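Local coordinates for protein luciferase-like monooxygenase (Streptomyces bottropensis, PDB 7BIP) that probably acts as a luciferase-like monooxygenase in the biosynthesis of the aromatic polyketide rishirilide, at residues V134-V146 against V158-I172. Residues are numbered along the deposited sequence; the frame is centred on the assembly and turned at random.
Sequences VEAVRRLWAEEDV and VTMLPRTWQRPHPRI. With CA (calcium ion), chain C.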
loop_
_atom_site.group_PDB
_atom_site.type_symbol
_atom_site.label_atom_id
_atom_site.label_comp_id
_atom_site.label_asym_id
_atom_site.label_seq_id
_atom_site.Cartn_x
_atom_site.Cartn_y
_atom_site.Cartn_z
ATOM N N VAL A 134 7.694 -14.951 8.185
ATOM C CA VAL A 134 8.488 -15.044 6.961
ATOM C C VAL A 134 8.148 -16.319 6.205
ATOM O O VAL A 134 7.923 -16.306 4.988
ATOM C CB VAL A 134 9.989 -14.975 7.288
ATOM C CG1 VAL A 134 10.813 -15.238 6.023
ATOM C CG2 VAL A 134 10.351 -13.615 7.897
ATOM N N GLU A 135 8.110 -17.444 6.912
ATOM C CA GLU A 135 7.887 -18.708 6.223
ATOM C C GLU A 135 6.471 -18.808 5.676
ATOM O O GLU A 135 6.264 -19.340 4.579
ATOM C CB GLU A 135 8.189 -19.872 7.158
ATOM C CG GLU A 135 7.846 -21.252 6.592
ATOM C CD GLU A 135 8.716 -21.657 5.404
ATOM O OE1 GLU A 135 9.655 -20.914 5.054
ATOM O OE2 GLU A 135 8.446 -22.724 4.820
ATOM N N ALA A 136 5.476 -18.327 6.429
ATOM C CA ALA A 136 4.110 -18.366 5.919
ATOM C C ALA A 136 3.978 -17.540 4.645
ATOM O O ALA A 136 3.324 -17.970 3.687
ATOM C CB ALA A 136 3.128 -17.880 6.984
ATOM N N VAL A 137 4.601 -16.355 4.614
ATOM C CA VAL A 137 4.559 -15.529 3.407
ATOM C C VAL A 137 5.250 -16.242 2.251
ATOM O O VAL A 137 4.728 -16.297 1.131
ATOM C CB VAL A 137 5.190 -14.151 3.676
ATOM C CG1 VAL A 137 5.451 -13.411 2.350
ATOM C CG2 VAL A 137 4.270 -13.319 4.596
ATOM N N ARG A 138 6.442 -16.796 2.505
ATOM C CA ARG A 138 7.143 -17.537 1.463
ATOM C C ARG A 138 6.277 -18.658 0.907
ATOM O O ARG A 138 6.216 -18.852 -0.316
ATOM C CB ARG A 138 8.461 -18.104 1.996
ATOM C CG ARG A 138 9.288 -18.811 0.919
ATOM C CD ARG A 138 10.380 -19.733 1.515
ATOM N NE ARG A 138 9.825 -20.948 2.115
ATOM C CZ ARG A 138 9.340 -21.979 1.423
ATOM N NH1 ARG A 138 9.359 -21.966 0.094
ATOM N NH2 ARG A 138 8.837 -23.029 2.056
ATOM N N ARG A 139 5.588 -19.395 1.786
ATOM C CA ARG A 139 4.739 -20.488 1.328
ATOM C C ARG A 139 3.558 -19.977 0.520
ATOM O O ARG A 139 3.189 -20.592 -0.487
ATOM C CB ARG A 139 4.241 -21.314 2.514
ATOM C CG ARG A 139 5.300 -22.203 3.041
ATOM C CD ARG A 139 4.740 -23.355 3.830
ATOM N NE ARG A 139 5.807 -23.835 4.676
ATOM C CZ ARG A 139 5.680 -24.758 5.613
ATOM N NH1 ARG A 139 4.501 -25.342 5.832
ATOM N NH2 ARG A 139 6.752 -25.088 6.324
ATOM N N LEU A 140 2.923 -18.883 0.974
ATOM C CA LEU A 140 1.811 -18.312 0.216
ATOM C C LEU A 140 2.245 -17.888 -1.180
ATOM O O LEU A 140 1.452 -17.963 -2.126
ATOM C CB LEU A 140 1.207 -17.131 0.980
ATOM C CG LEU A 140 0.378 -17.573 2.202
ATOM C CD1 LEU A 140 0.175 -16.412 3.168
ATOM C CD2 LEU A 140 -0.965 -18.153 1.756
ATOM N N TRP A 141 3.500 -17.454 -1.338
ATOM C CA TRP A 141 3.994 -17.092 -2.662
ATOM C C TRP A 141 4.370 -18.315 -3.491
ATOM O O TRP A 141 4.119 -18.347 -4.703
ATOM C CB TRP A 141 5.232 -16.211 -2.544
ATOM C CG TRP A 141 5.041 -14.811 -2.070
ATOM C CD1 TRP A 141 3.907 -14.049 -2.122
ATOM C CD2 TRP A 141 6.060 -13.992 -1.501
ATOM N NE1 TRP A 141 4.164 -12.797 -1.597
ATOM C CE2 TRP A 141 5.481 -12.738 -1.216
ATOM C CE3 TRP A 141 7.407 -14.203 -1.189
ATOM C CZ2 TRP A 141 6.206 -11.693 -0.649
ATOM C CZ3 TRP A 141 8.133 -13.158 -0.626
ATOM C CH2 TRP A 141 7.530 -11.926 -0.356
ATOM N N ALA A 142 5.010 -19.307 -2.868
ATOM C CA ALA A 142 5.651 -20.384 -3.607
ATOM C C ALA A 142 4.724 -21.548 -3.907
ATOM O O ALA A 142 5.008 -22.319 -4.836
ATOM C CB ALA A 142 6.855 -20.921 -2.823
ATOM N N GLU A 143 3.640 -21.699 -3.149
ATOM C CA GLU A 143 2.827 -22.908 -3.176
ATOM C C GLU A 143 1.345 -22.560 -3.305
ATOM O O GLU A 143 0.928 -21.410 -3.154
ATOM C CB GLU A 143 3.028 -23.758 -1.904
ATOM C CG GLU A 143 4.480 -24.087 -1.562
ATOM C CD GLU A 143 5.132 -25.017 -2.564
ATOM O OE1 GLU A 143 6.374 -24.964 -2.701
ATOM O OE2 GLU A 143 4.407 -25.803 -3.214
ATOM N N GLU A 144 0.557 -23.598 -3.574
ATOM C CA GLU A 144 -0.889 -23.517 -3.674
ATOM C C GLU A 144 -1.494 -24.551 -2.736
ATOM O O GLU A 144 -0.810 -25.474 -2.290
ATOM C CB GLU A 144 -1.363 -23.753 -5.112
ATOM C CG GLU A 144 -0.751 -22.783 -6.105
ATOM C CD GLU A 144 0.558 -23.272 -6.712
ATOM O OE1 GLU A 144 0.773 -24.505 -6.811
ATOM O OE2 GLU A 144 1.370 -22.406 -7.103
ATOM N N ASP A 145 -2.790 -24.400 -2.451
ATOM C CA ASP A 145 -3.475 -25.252 -1.466
ATOM C C ASP A 145 -2.707 -25.259 -0.146
ATOM O O ASP A 145 -2.516 -26.298 0.493
ATOM C CB ASP A 145 -3.660 -26.685 -1.984
ATOM C CG ASP A 145 -4.933 -26.869 -2.793
ATOM O OD1 ASP A 145 -5.846 -26.024 -2.695
ATOM O OD2 ASP A 145 -5.021 -27.880 -3.525
ATOM N N VAL A 146 -2.220 -24.083 0.244
ATOM C CA VAL A 146 -1.359 -23.982 1.412
ATOM C C VAL A 146 -2.171 -24.239 2.672
ATOM O O VAL A 146 -3.195 -23.587 2.916
ATOM C CB VAL A 146 -0.694 -22.600 1.464
ATOM C CG1 VAL A 146 0.115 -22.429 2.763
ATOM C CG2 VAL A 146 0.202 -22.412 0.241
ATOM N N VAL A 158 -5.571 -22.714 1.028
ATOM C CA VAL A 158 -5.875 -21.497 0.284
ATOM C C VAL A 158 -4.763 -21.283 -0.731
ATOM O O VAL A 158 -3.653 -21.796 -0.586
ATOM C CB VAL A 158 -6.009 -20.246 1.184
ATOM C CG1 VAL A 158 -7.282 -20.317 2.023
ATOM C CG2 VAL A 158 -4.747 -20.067 2.045
ATOM N N THR A 159 -5.069 -20.509 -1.770
ATOM C CA THR A 159 -4.061 -20.060 -2.723
ATOM C C THR A 159 -4.154 -18.546 -2.828
ATOM O O THR A 159 -5.203 -18.008 -3.201
ATOM C CB THR A 159 -4.236 -20.708 -4.098
ATOM O OG1 THR A 159 -4.241 -22.133 -3.966
ATOM C CG2 THR A 159 -3.087 -20.290 -5.013
ATOM N N MET A 160 -3.069 -17.865 -2.474
ATOM C CA MET A 160 -3.052 -16.409 -2.429
ATOM C C MET A 160 -2.942 -15.820 -3.827
ATOM O O MET A 160 -2.074 -16.210 -4.612
ATOM C CB MET A 160 -1.883 -15.925 -1.567
ATOM C CG MET A 160 -1.706 -14.404 -1.532
ATOM S SD MET A 160 -3.150 -13.499 -0.894
ATOM C CE MET A 160 -3.465 -14.379 0.615
ATOM N N LEU A 161 -3.826 -14.882 -4.133
ATOM C CA LEU A 161 -3.759 -14.081 -5.338
ATOM C C LEU A 161 -3.407 -12.649 -4.968
ATOM O O LEU A 161 -3.608 -12.227 -3.823
ATOM C CB LEU A 161 -5.101 -14.104 -6.089
ATOM C CG LEU A 161 -5.520 -15.458 -6.668
ATOM C CD1 LEU A 161 -6.930 -15.333 -7.238
ATOM C CD2 LEU A 161 -4.547 -15.943 -7.735
ATOM N N PRO A 162 -2.829 -11.882 -5.893
ATOM C CA PRO A 162 -2.312 -12.358 -7.175
ATOM C C PRO A 162 -1.066 -13.206 -6.950
ATOM O O PRO A 162 -0.394 -13.074 -5.919
ATOM C CB PRO A 162 -1.973 -11.066 -7.914
ATOM C CG PRO A 162 -1.576 -10.095 -6.781
ATOM C CD PRO A 162 -2.478 -10.471 -5.628
ATOM N N ARG A 163 -0.771 -14.110 -7.872
ATOM C CA ARG A 163 0.529 -14.751 -7.817
ATOM C C ARG A 163 1.607 -13.712 -8.090
ATOM O O ARG A 163 1.360 -12.696 -8.736
ATOM C CB ARG A 163 0.604 -15.894 -8.821
ATOM C CG ARG A 163 -0.615 -16.831 -8.766
ATOM C CD ARG A 163 -0.829 -17.448 -7.385
ATOM N NE ARG A 163 0.147 -18.494 -7.086
ATOM C CZ ARG A 163 0.538 -18.818 -5.858
ATOM N NH1 ARG A 163 1.428 -19.789 -5.664
ATOM N NH2 ARG A 163 0.049 -18.160 -4.820
ATOM N N THR A 164 2.808 -13.958 -7.574
ATOM C CA THR A 164 3.865 -12.976 -7.788
ATOM C C THR A 164 4.311 -12.949 -9.255
ATOM O O THR A 164 4.064 -13.871 -10.045
ATOM C CB THR A 164 5.065 -13.256 -6.878
ATOM O OG1 THR A 164 5.581 -14.564 -7.151
ATOM C CG2 THR A 164 4.647 -13.182 -5.407
ATOM N N TRP A 165 4.953 -11.841 -9.620
ATOM C CA TRP A 165 5.567 -11.711 -10.933
ATOM C C TRP A 165 6.853 -12.522 -10.997
ATOM O O TRP A 165 7.057 -13.324 -11.921
ATOM C CB TRP A 165 5.837 -10.230 -11.197
ATOM C CG TRP A 165 6.579 -9.893 -12.463
ATOM C CD1 TRP A 165 7.880 -10.209 -12.775
ATOM C CD2 TRP A 165 6.081 -9.126 -13.563
ATOM N NE1 TRP A 165 8.204 -9.695 -14.003
ATOM C CE2 TRP A 165 7.117 -9.023 -14.506
ATOM C CE3 TRP A 165 4.854 -8.516 -13.838
ATOM C CZ2 TRP A 165 6.962 -8.342 -15.720
ATOM C CZ3 TRP A 165 4.695 -7.843 -15.035
ATOM C CH2 TRP A 165 5.746 -7.754 -15.961
ATOM N N GLN A 166 7.719 -12.342 -10.010
ATOM C CA GLN A 166 9.002 -13.033 -9.992
ATOM C C GLN A 166 8.833 -14.499 -9.606
ATOM O O GLN A 166 7.891 -14.877 -8.912
ATOM C CB GLN A 166 9.957 -12.345 -9.016
ATOM C CG GLN A 166 10.297 -10.923 -9.434
ATOM C CD GLN A 166 11.186 -10.236 -8.427
ATOM O OE1 GLN A 166 12.393 -10.483 -8.385
ATOM N NE2 GLN A 166 10.599 -9.376 -7.605
ATOM N N ARG A 167 9.782 -15.322 -10.040
ATOM C CA ARG A 167 9.712 -16.755 -9.814
ATOM C C ARG A 167 10.953 -17.232 -9.071
ATOM O O ARG A 167 12.075 -16.976 -9.526
ATOM C CB ARG A 167 9.586 -17.494 -11.144
ATOM C CG ARG A 167 8.317 -17.131 -11.890
ATOM C CD ARG A 167 8.309 -17.779 -13.257
ATOM N NE ARG A 167 7.324 -17.186 -14.154
ATOM C CZ ARG A 167 7.371 -17.331 -15.475
ATOM N NH1 ARG A 167 8.348 -18.045 -16.025
ATOM N NH2 ARG A 167 6.446 -16.770 -16.239
ATOM N N PRO A 168 10.801 -17.918 -7.930
ATOM C CA PRO A 168 9.511 -18.331 -7.364
ATOM C C PRO A 168 8.729 -17.210 -6.687
ATOM O O PRO A 168 7.535 -17.351 -6.456
ATOM C CB PRO A 168 9.910 -19.398 -6.333
ATOM C CG PRO A 168 11.303 -19.020 -5.926
ATOM C CD PRO A 168 11.947 -18.436 -7.155
ATOM N N HIS A 169 9.412 -16.104 -6.399
ATOM C CA HIS A 169 8.870 -14.978 -5.649
ATOM C C HIS A 169 9.977 -13.939 -5.525
ATOM O O HIS A 169 11.123 -14.219 -5.901
ATOM C CB HIS A 169 8.350 -15.432 -4.275
ATOM C CG HIS A 169 9.324 -16.248 -3.484
ATOM N ND1 HIS A 169 10.453 -15.709 -2.912
ATOM C CD2 HIS A 169 9.322 -17.562 -3.148
ATOM C CE1 HIS A 169 11.121 -16.658 -2.276
ATOM N NE2 HIS A 169 10.449 -17.790 -2.397
ATOM N N PRO A 170 9.681 -12.726 -5.056
ATOM C CA PRO A 170 10.754 -11.759 -4.809
ATOM C C PRO A 170 11.811 -12.318 -3.866
ATOM O O PRO A 170 11.532 -13.159 -3.004
ATOM C CB PRO A 170 10.017 -10.577 -4.179
ATOM C CG PRO A 170 8.643 -10.673 -4.716
ATOM C CD PRO A 170 8.356 -12.147 -4.761
ATOM N N ARG A 171 13.044 -11.844 -4.050
ATOM C CA ARG A 171 14.127 -12.163 -3.127
ATOM C C ARG A 171 13.693 -11.866 -1.698
ATOM O O ARG A 171 13.068 -10.840 -1.431
ATOM C CB ARG A 171 15.370 -11.338 -3.470
ATOM C CG ARG A 171 16.645 -11.792 -2.745
ATOM C CD ARG A 171 17.802 -10.826 -3.002
ATOM N NE ARG A 171 18.084 -10.673 -4.425
ATOM C CZ ARG A 171 18.893 -11.468 -5.116
ATOM N NH1 ARG A 171 19.500 -12.481 -4.510
ATOM N NH2 ARG A 171 19.091 -11.251 -6.412
ATOM N N ILE A 172 14.025 -12.772 -0.778
ATOM C CA ILE A 172 13.734 -12.596 0.642
ATOM C C ILE A 172 15.045 -12.300 1.360
ATOM O O ILE A 172 16.010 -13.060 1.236
ATOM C CB ILE A 172 13.055 -13.844 1.241
ATOM C CG1 ILE A 172 11.650 -14.042 0.659
ATOM C CG2 ILE A 172 12.960 -13.741 2.773
ATOM C CD1 ILE A 172 11.001 -15.365 1.106
HETATM CA CA CA C . 2.680 -24.169 -8.260
HETATM O O HOH W 1 11.055 -20.353 -1.751
HETATM O O HOH W 2 -0.823 -19.494 -1.866
HETATM O O HOH W 3 2.829 -16.217 -5.913
HETATM O O HOH W 4 4.311 -24.272 -6.543
HETATM O O HOH W 5 -6.193 -23.648 -2.587
HETATM O O HOH W 6 2.427 -26.561 -8.156
#
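R163 reaches to the C-terminal end of helix 126-142, where L140 O is an acceptor of the last helical turn and E143 O lies just past the helix. This helix and the following β-hairpin lead into strand 171-175 of the TIM barrel, and residues 158-172 wrap back around the helix end on the way. Bends at chi2 (-58°) and chi3 (-74°) fold the R163 chain so that its guanidinium meets these carbonyls. NH2 gives a bond of 3.0 Å to L140 O, nearly in line with the carbonyl (C=O...N 168°), and a second to M160 O of its own segment. NH1 makes weak hydrogen bonds to E143 O and to E144 OE2, the latter within a salt bridge; the same carboxylate chelates calcium through OE1 at 2.4 Å and OE2 at 2.5 Å. Replacing R163 by alanine removes the guanidinium, which would probably leave L140 O with a water alone, M160 O without its arginine donor and E144 with calcium but no salt bridge. Two waters bridge the segments: one joins L140 O and E143 O to M160 N, another links W141 O to T164 N.

W141, broad and apolar with one N-H, suits the interface: T164 CG2 lies over its five-membered ring, P170 CD over the six-membered ring, and NE1 donates to A89 O on helix 85-98. H169 has both ring nitrogens engaged: ND1 donates to P170 O, and NE2 shares a water with R138 NH1, from which the water accepts. At the hairpin, D145 and V146 face V158 in a G1 bulge; V146 N donates to V158 O at 2.8 Å and V158 N returns a bond to V146 O, while D145 N turns to T159 OG1, 3.1 Å away and almost straight at 175°.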